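PDB 6B2L: purine nucleoside phosphorylase from Schistosoma mansoni, which catalyses the reversible phosphorolysis of purine nucleosides such as inosine and guanosine, releasing the free base and ribose 1-phosphate. Local coordinates for residues S35-L40 and L114-A119; V240-N245 and L263-K268. One frame throughout, in Å; residues are numbered along the deposited sequence.

In the fold
From the N terminus, the chain leaves strand 29-31 and enters the loop that holds 35-40. It then passes through strands 47-51, 69-75 and 78-84 and helix 95-108. Contact 1 closes this long loop where strand 112-121 returns alongside 35-40. Contact 2 opens only after contact 1 has closed, so the two follow in series and neither nest nor cross. Contact 2 closes a short, mostly helical loop between strand 236-246 and helix 259-283. The two strands are parallel neighbours in one mixed sheet. Asn117 O bonds Leu242 N between them, and Leu118 packs on Leu242. The loop and the helix are thus joined through both strands, whose C-terminal ends reach the bound piperidin-2-imine.

Contact 1 of 2, residues S35-L40 and L114-A119; sequences SGLGKL and LITNLA. With 2IM (piperidin-2-imine), chain I; DMS (dimethyl sulfoxide), chain C.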
loop_
_atom_site.group_PDB
_atom_site.type_symbol
_atom_site.label_atom_id
_atom_site.label_comp_id
_atom_site.label_asym_id
_atom_site.label_seq_id
_atom_site.Cartn_x
_atom_site.Cartn_y
_atom_site.Cartn_z
ATOM N N SER A 35 -8.090 9.049 -21.111
ATOM C CA SER A 35 -7.102 9.703 -21.966
ATOM C C SER A 35 -7.377 9.401 -23.431
ATOM O O SER A 35 -7.464 8.233 -23.812
ATOM C CB SER A 35 -5.698 9.221 -21.597
ATOM O OG SER A 35 -5.393 9.542 -20.248
ATOM N N GLY A 36 -7.521 10.454 -24.246
ATOM C CA GLY A 36 -7.839 10.303 -25.665
ATOM C C GLY A 36 -9.299 10.011 -25.952
ATOM O O GLY A 36 -9.666 9.791 -27.117
ATOM N N LEU A 37 -10.143 10.022 -24.926
ATOM C CA LEU A 37 -11.552 9.641 -25.038
ATOM C C LEU A 37 -12.510 10.792 -24.726
ATOM O O LEU A 37 -13.665 10.545 -24.354
ATOM C CB LEU A 37 -11.834 8.460 -24.109
ATOM C CG LEU A 37 -10.893 7.260 -24.301
ATOM C CD1 LEU A 37 -11.212 6.176 -23.258
ATOM C CD2 LEU A 37 -10.953 6.696 -25.737
ATOM N N GLY A 38 -12.081 12.042 -24.896
ATOM C CA GLY A 38 -12.885 13.179 -24.493
ATOM C C GLY A 38 -13.602 13.921 -25.611
ATOM O O GLY A 38 -14.143 15.001 -25.356
ATOM N N LYS A 39 -13.647 13.378 -26.826
ATOM C CA LYS A 39 -14.256 14.109 -27.941
ATOM C C LYS A 39 -15.705 14.503 -27.644
ATOM O O LYS A 39 -16.169 15.565 -28.079
ATOM C CB LYS A 39 -14.199 13.279 -29.219
ATOM C CG LYS A 39 -14.682 14.057 -30.445
ATOM C CD LYS A 39 -14.805 13.187 -31.694
ATOM C CE LYS A 39 -15.217 14.012 -32.914
ATOM N NZ LYS A 39 -16.490 14.776 -32.721
ATOM N N LEU A 40 -16.451 13.652 -26.938
ATOM C CA LEU A 40 -17.851 13.972 -26.652
ATOM C C LEU A 40 -18.009 15.339 -25.997
ATOM O O LEU A 40 -18.994 16.045 -26.258
ATOM C CB LEU A 40 -18.463 12.894 -25.756
ATOM C CG LEU A 40 -19.929 13.098 -25.331
ATOM C CD1 LEU A 40 -20.854 13.168 -26.530
ATOM C CD2 LEU A 40 -20.362 11.977 -24.422
ATOM N N LEU A 114 -20.900 8.766 -15.176
ATOM C CA LEU A 114 -20.384 7.868 -16.212
ATOM C C LEU A 114 -18.876 8.070 -16.369
ATOM O O LEU A 114 -18.430 9.214 -16.496
ATOM C CB LEU A 114 -21.090 8.124 -17.545
ATOM C CG LEU A 114 -22.637 8.238 -17.539
ATOM C CD1 LEU A 114 -23.175 8.636 -18.935
ATOM C CD2 LEU A 114 -23.260 6.876 -17.094
ATOM N N ILE A 115 -18.097 6.967 -16.402
ATOM C CA ILE A 115 -16.621 7.021 -16.394
ATOM C C ILE A 115 -16.030 6.098 -17.462
ATOM O O ILE A 115 -16.486 4.965 -17.618
ATOM C CB ILE A 115 -16.072 6.620 -15.011
ATOM C CG1 ILE A 115 -16.687 7.487 -13.908
ATOM C CG2 ILE A 115 -14.527 6.755 -15.003
ATOM C CD1 ILE A 115 -16.339 7.020 -12.471
ATOM N N THR A 116 -15.015 6.579 -18.209
ATOM C CA THR A 116 -14.228 5.705 -19.089
ATOM C C THR A 116 -12.753 5.760 -18.686
ATOM O O THR A 116 -12.303 6.714 -18.034
ATOM C CB THR A 116 -14.386 6.057 -20.587
ATOM O OG1 THR A 116 -13.902 7.397 -20.846
ATOM C CG2 THR A 116 -15.871 5.937 -21.028
ATOM N N ASN A 117 -12.010 4.698 -19.031
ATOM C CA ASN A 117 -10.566 4.648 -18.779
ATOM C C ASN A 117 -9.901 3.722 -19.797
ATOM O O ASN A 117 -10.567 2.971 -20.507
ATOM C CB ASN A 117 -10.230 4.183 -17.343
ATOM C CG ASN A 117 -10.674 2.759 -17.047
ATOM O OD1 ASN A 117 -10.248 1.808 -17.697
ATOM N ND2 ASN A 117 -11.451 2.605 -15.977
ATOM N N LEU A 118 -8.570 3.829 -19.901
ATOM C CA LEU A 118 -7.736 2.874 -20.636
ATOM C C LEU A 118 -7.102 1.882 -19.661
ATOM O O LEU A 118 -6.613 2.262 -18.589
ATOM C CB LEU A 118 -6.652 3.605 -21.419
ATOM C CG LEU A 118 -7.153 4.363 -22.656
ATOM C CD1 LEU A 118 -6.299 5.587 -22.878
ATOM C CD2 LEU A 118 -7.120 3.457 -23.870
ATOM N N ALA A 119 -7.124 0.597 -20.019
ATOM C CA ALA A 119 -6.673 -0.443 -19.100
ATOM C C ALA A 119 -5.864 -1.511 -19.831
ATOM O O ALA A 119 -5.982 -1.704 -21.051
ATOM C CB ALA A 119 -7.854 -1.107 -18.396
HETATM N N2 2IM I . -1.278 -1.826 -19.970
HETATM C C1 2IM I . -1.831 -0.760 -19.624
HETATM N N1 2IM I . -1.935 -0.451 -18.233
HETATM C C4 2IM I . -2.591 0.727 -17.712
HETATM C C5 2IM I . -2.912 1.787 -18.766
HETATM C C3 2IM I . -3.368 1.191 -20.075
HETATM C C2 2IM I . -2.390 0.202 -20.665
HETATM S S DMS C . -7.133 6.828 -18.189
HETATM O O DMS C . -8.124 6.443 -19.234
HETATM C C1 DMS C . -7.344 8.544 -17.681
HETATM C C2 DMS C . -7.246 5.851 -16.701
#
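The CA of Leu37 lies 7.6 Å from the CA of Thr116. Ser35 and Asn117 come nearer, with CA atoms 6.9 Å apart. The loop therefore passes over strand 114-119 in the reverse sense, too far away for backbone pairing. Leu37 fills part of the gap. Its CD1 branch comes down beside Thr116 and lies 3.8 Å from Thr116 OG1. The same methyl reaches Leu118 CG at 4.5 Å, a loose apolar contact. Leu118 CD1 also lies 3.9 Å from Ser35 CB. Thr116 holds OG1 between its own backbone N and carbonyl carbon (chi1 62°). There OG1 bonds Gly34 N and the hydroxyl of the modified cysteine at position 33, which also bonds Leu37 O. The CB of Asn117 points away from the loop. Asn117 OD1 bonds Ser241 OG and its ND2 bonds Thr223 OG1, so both ends of the amide are held.

A dimethyl sulfoxide, probably from the crystallisation liquor, bridges the two segments. Its oxygen accepts a hydrogen bond from Leu118 N at 2.7 Å, with an N-H...O angle of 145°. It also accepts one from Ser35 N at 3.2 Å, and this bond is slightly straighter (153°). Methyl C2 of the solvent molecule rests 3.5 Å from Asn117 CB.

Two backbone N-H groups, one from each segment, thus converge on a single oxygen. Arg86 and Ser222 lie alongside Asn117. This arrangement is consistent with the phosphate site known from related purine nucleoside phosphorylases, where the glycine-rich loop and this strand offer N-H groups to the anion.

Contact 2 of 2, residues V240-N245 and L263-K268; sequences VSLIAN and LAVAEK. With 2IM (piperidin-2-imine), chain I.
Leu242 and Val265 carry the apolar part of this contact, with Leu242 CG 4.3 Å from Val265 CG1. Leu242 extends its CG opposite its backbone N (chi1 170°) and leads CD2 on to the helix backbone. That methyl lies 3.9 Å from Ala266 CA. Leu37 touches both Leu242 and Ala266 from the loop of contact 1. Ala244 CB touches C2 of the bound piperidin-2-imine at 3.9 Å.

The second kind of contact is methyl against carbonyl oxygen. Val265 forks over the end of the strand segment. Its CG1 sits 3.7 Å from Ile243 O, and its CG2 lies at the same distance, 3.7 Å, from Ala244 O. Ala244 has a helix-like backbone (psi -28°), so these successive carbonyls face the same side instead of alternating. Ala244 O is also bonded by Ser128 OG.

The fold here is the alpha/beta phosphorylase core. Strand 236-246 belongs to its mixed sheet, and the long C-terminal helix 259-283 packs against it. The short segments run at 134° to each other, with axes 8.2 Å apart at the closest.

The hydrogen bonds of Asn245 go to the ligand and to nearby residues, not to helix segment 263-268. Asn245 OD1 accepts a hydrogen bond from N2 of piperidin-2-imine at 2.8 Å. Asn245 ND2 bonds Asp250 and Ser247, which fixes the rotation of the amide. Glu203 bonds the ligand too, a pairing consistent with purine-base recognition in this family.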
loop_
_atom_site.group_PDB
_atom_site.type_symbol
_atom_site.label_atom_id
_atom_site.label_comp_id
_atom_site.label_asym_id
_atom_site.label_seq_id
_atom_site.Cartn_x
_atom_site.Cartn_y
_atom_site.Cartn_z
ATOM N N VAL A 240 -16.453 2.003 -17.692
ATOM C CA VAL A 240 -16.134 1.174 -18.857
ATOM C C VAL A 240 -14.649 1.346 -19.175
ATOM O O VAL A 240 -14.175 2.474 -19.335
ATOM C CB VAL A 240 -16.995 1.548 -20.073
ATOM C CG1 VAL A 240 -16.660 0.651 -21.283
ATOM C CG2 VAL A 240 -18.508 1.410 -19.738
ATOM N N SER A 241 -13.925 0.236 -19.240
ATOM C CA SER A 241 -12.518 0.214 -19.651
ATOM C C SER A 241 -12.399 -0.097 -21.148
ATOM O O SER A 241 -13.065 -1.016 -21.660
ATOM C CB SER A 241 -11.722 -0.847 -18.886
ATOM O OG SER A 241 -11.517 -0.502 -17.531
ATOM N N LEU A 242 -11.533 0.668 -21.846
ATOM C CA LEU A 242 -11.039 0.318 -23.178
ATOM C C LEU A 242 -9.708 -0.422 -23.032
ATOM O O LEU A 242 -8.776 0.088 -22.382
ATOM C CB LEU A 242 -10.850 1.569 -24.040
ATOM C CG LEU A 242 -10.119 1.370 -25.367
ATOM C CD1 LEU A 242 -10.877 0.395 -26.290
ATOM C CD2 LEU A 242 -10.014 2.728 -26.041
ATOM N N ILE A 243 -9.614 -1.619 -23.618
ATOM C CA ILE A 243 -8.418 -2.456 -23.482
ATOM C C ILE A 243 -7.356 -2.016 -24.478
ATOM O O ILE A 243 -7.554 -2.104 -25.693
ATOM C CB ILE A 243 -8.756 -3.941 -23.679
ATOM C CG1 ILE A 243 -9.871 -4.367 -22.707
ATOM C CG2 ILE A 243 -7.510 -4.796 -23.489
ATOM C CD1 ILE A 243 -9.552 -4.090 -21.234
ATOM N N ALA A 244 -6.194 -1.579 -23.968
ATOM C CA ALA A 244 -5.110 -1.136 -24.840
ATOM C C ALA A 244 -4.246 -2.287 -25.346
ATOM O O ALA A 244 -3.687 -2.195 -26.439
ATOM C CB ALA A 244 -4.230 -0.116 -24.117
ATOM N N ASN A 245 -4.153 -3.380 -24.586
ATOM C CA ASN A 245 -3.200 -4.469 -24.827
ATOM C C ASN A 245 -3.600 -5.599 -23.892
ATOM O O ASN A 245 -4.326 -5.363 -22.920
ATOM C CB ASN A 245 -1.759 -4.027 -24.558
ATOM C CG ASN A 245 -1.480 -3.830 -23.060
ATOM O OD1 ASN A 245 -1.984 -2.896 -22.439
ATOM N ND2 ASN A 245 -0.690 -4.721 -22.480
ATOM N N LEU A 263 -2.323 5.368 -26.717
ATOM C CA LEU A 263 -3.108 6.455 -27.296
ATOM C C LEU A 263 -3.582 6.123 -28.702
ATOM O O LEU A 263 -4.605 6.654 -29.137
ATOM C CB LEU A 263 -2.314 7.755 -27.347
ATOM C CG LEU A 263 -2.014 8.462 -26.013
ATOM C CD1 LEU A 263 -1.319 9.796 -26.251
ATOM C CD2 LEU A 263 -3.292 8.682 -25.201
ATOM N N ALA A 264 -2.845 5.286 -29.442
ATOM C CA ALA A 264 -3.311 4.908 -30.781
ATOM C C ALA A 264 -4.549 4.027 -30.722
ATOM O O ALA A 264 -5.429 4.133 -31.596
ATOM C CB ALA A 264 -2.193 4.201 -31.544
ATOM N N VAL A 265 -4.630 3.134 -29.727
ATOM C CA VAL A 265 -5.876 2.388 -29.518
ATOM C C VAL A 265 -7.018 3.327 -29.157
ATOM O O VAL A 265 -8.144 3.173 -29.649
ATOM C CB VAL A 265 -5.688 1.300 -28.450
ATOM C CG1 VAL A 265 -6.989 0.532 -28.261
ATOM C CG2 VAL A 265 -4.619 0.355 -28.918
ATOM N N ALA A 266 -6.758 4.311 -28.291
ATOM C CA ALA A 266 -7.797 5.279 -27.949
ATOM C C ALA A 266 -8.324 5.965 -29.195
ATOM O O ALA A 266 -9.541 6.110 -29.363
ATOM C CB ALA A 266 -7.252 6.319 -26.965
ATOM N N GLU A 267 -7.430 6.393 -30.092
ATOM C CA GLU A 267 -7.884 7.097 -31.284
ATOM C C GLU A 267 -8.721 6.180 -32.172
ATOM O O GLU A 267 -9.703 6.621 -32.781
ATOM C CB GLU A 267 -6.686 7.647 -32.056
ATOM C CG GLU A 267 -7.067 8.404 -33.327
ATOM C CD GLU A 267 -8.098 9.486 -33.073
ATOM O OE1 GLU A 267 -8.080 10.078 -31.973
ATOM O OE2 GLU A 267 -8.933 9.734 -33.968
ATOM N N LYS A 268 -8.354 4.896 -32.231
ATOM C CA LYS A 268 -9.079 3.936 -33.069
ATOM C C LYS A 268 -10.514 3.698 -32.582
ATOM O O LYS A 268 -11.408 3.430 -33.402
ATOM C CB LYS A 268 -8.293 2.620 -33.131
ATOM C CG LYS A 268 -8.944 1.505 -33.945
ATOM C CD LYS A 268 -8.070 0.251 -33.981
ATOM C CE LYS A 268 -8.842 -0.990 -33.538
ATOM N NZ LYS A 268 -8.045 -2.242 -33.658
HETATM N N2 2IM I . -1.278 -1.826 -19.970
HETATM C C1 2IM I . -1.831 -0.760 -19.624
HETATM N N1 2IM I . -1.935 -0.451 -18.233
HETATM C C4 2IM I . -2.591 0.727 -17.712
HETATM C C5 2IM I . -2.912 1.787 -18.766
HETATM C C3 2IM I . -3.368 1.191 -20.075
HETATM C C2 2IM I . -2.390 0.202 -20.665
#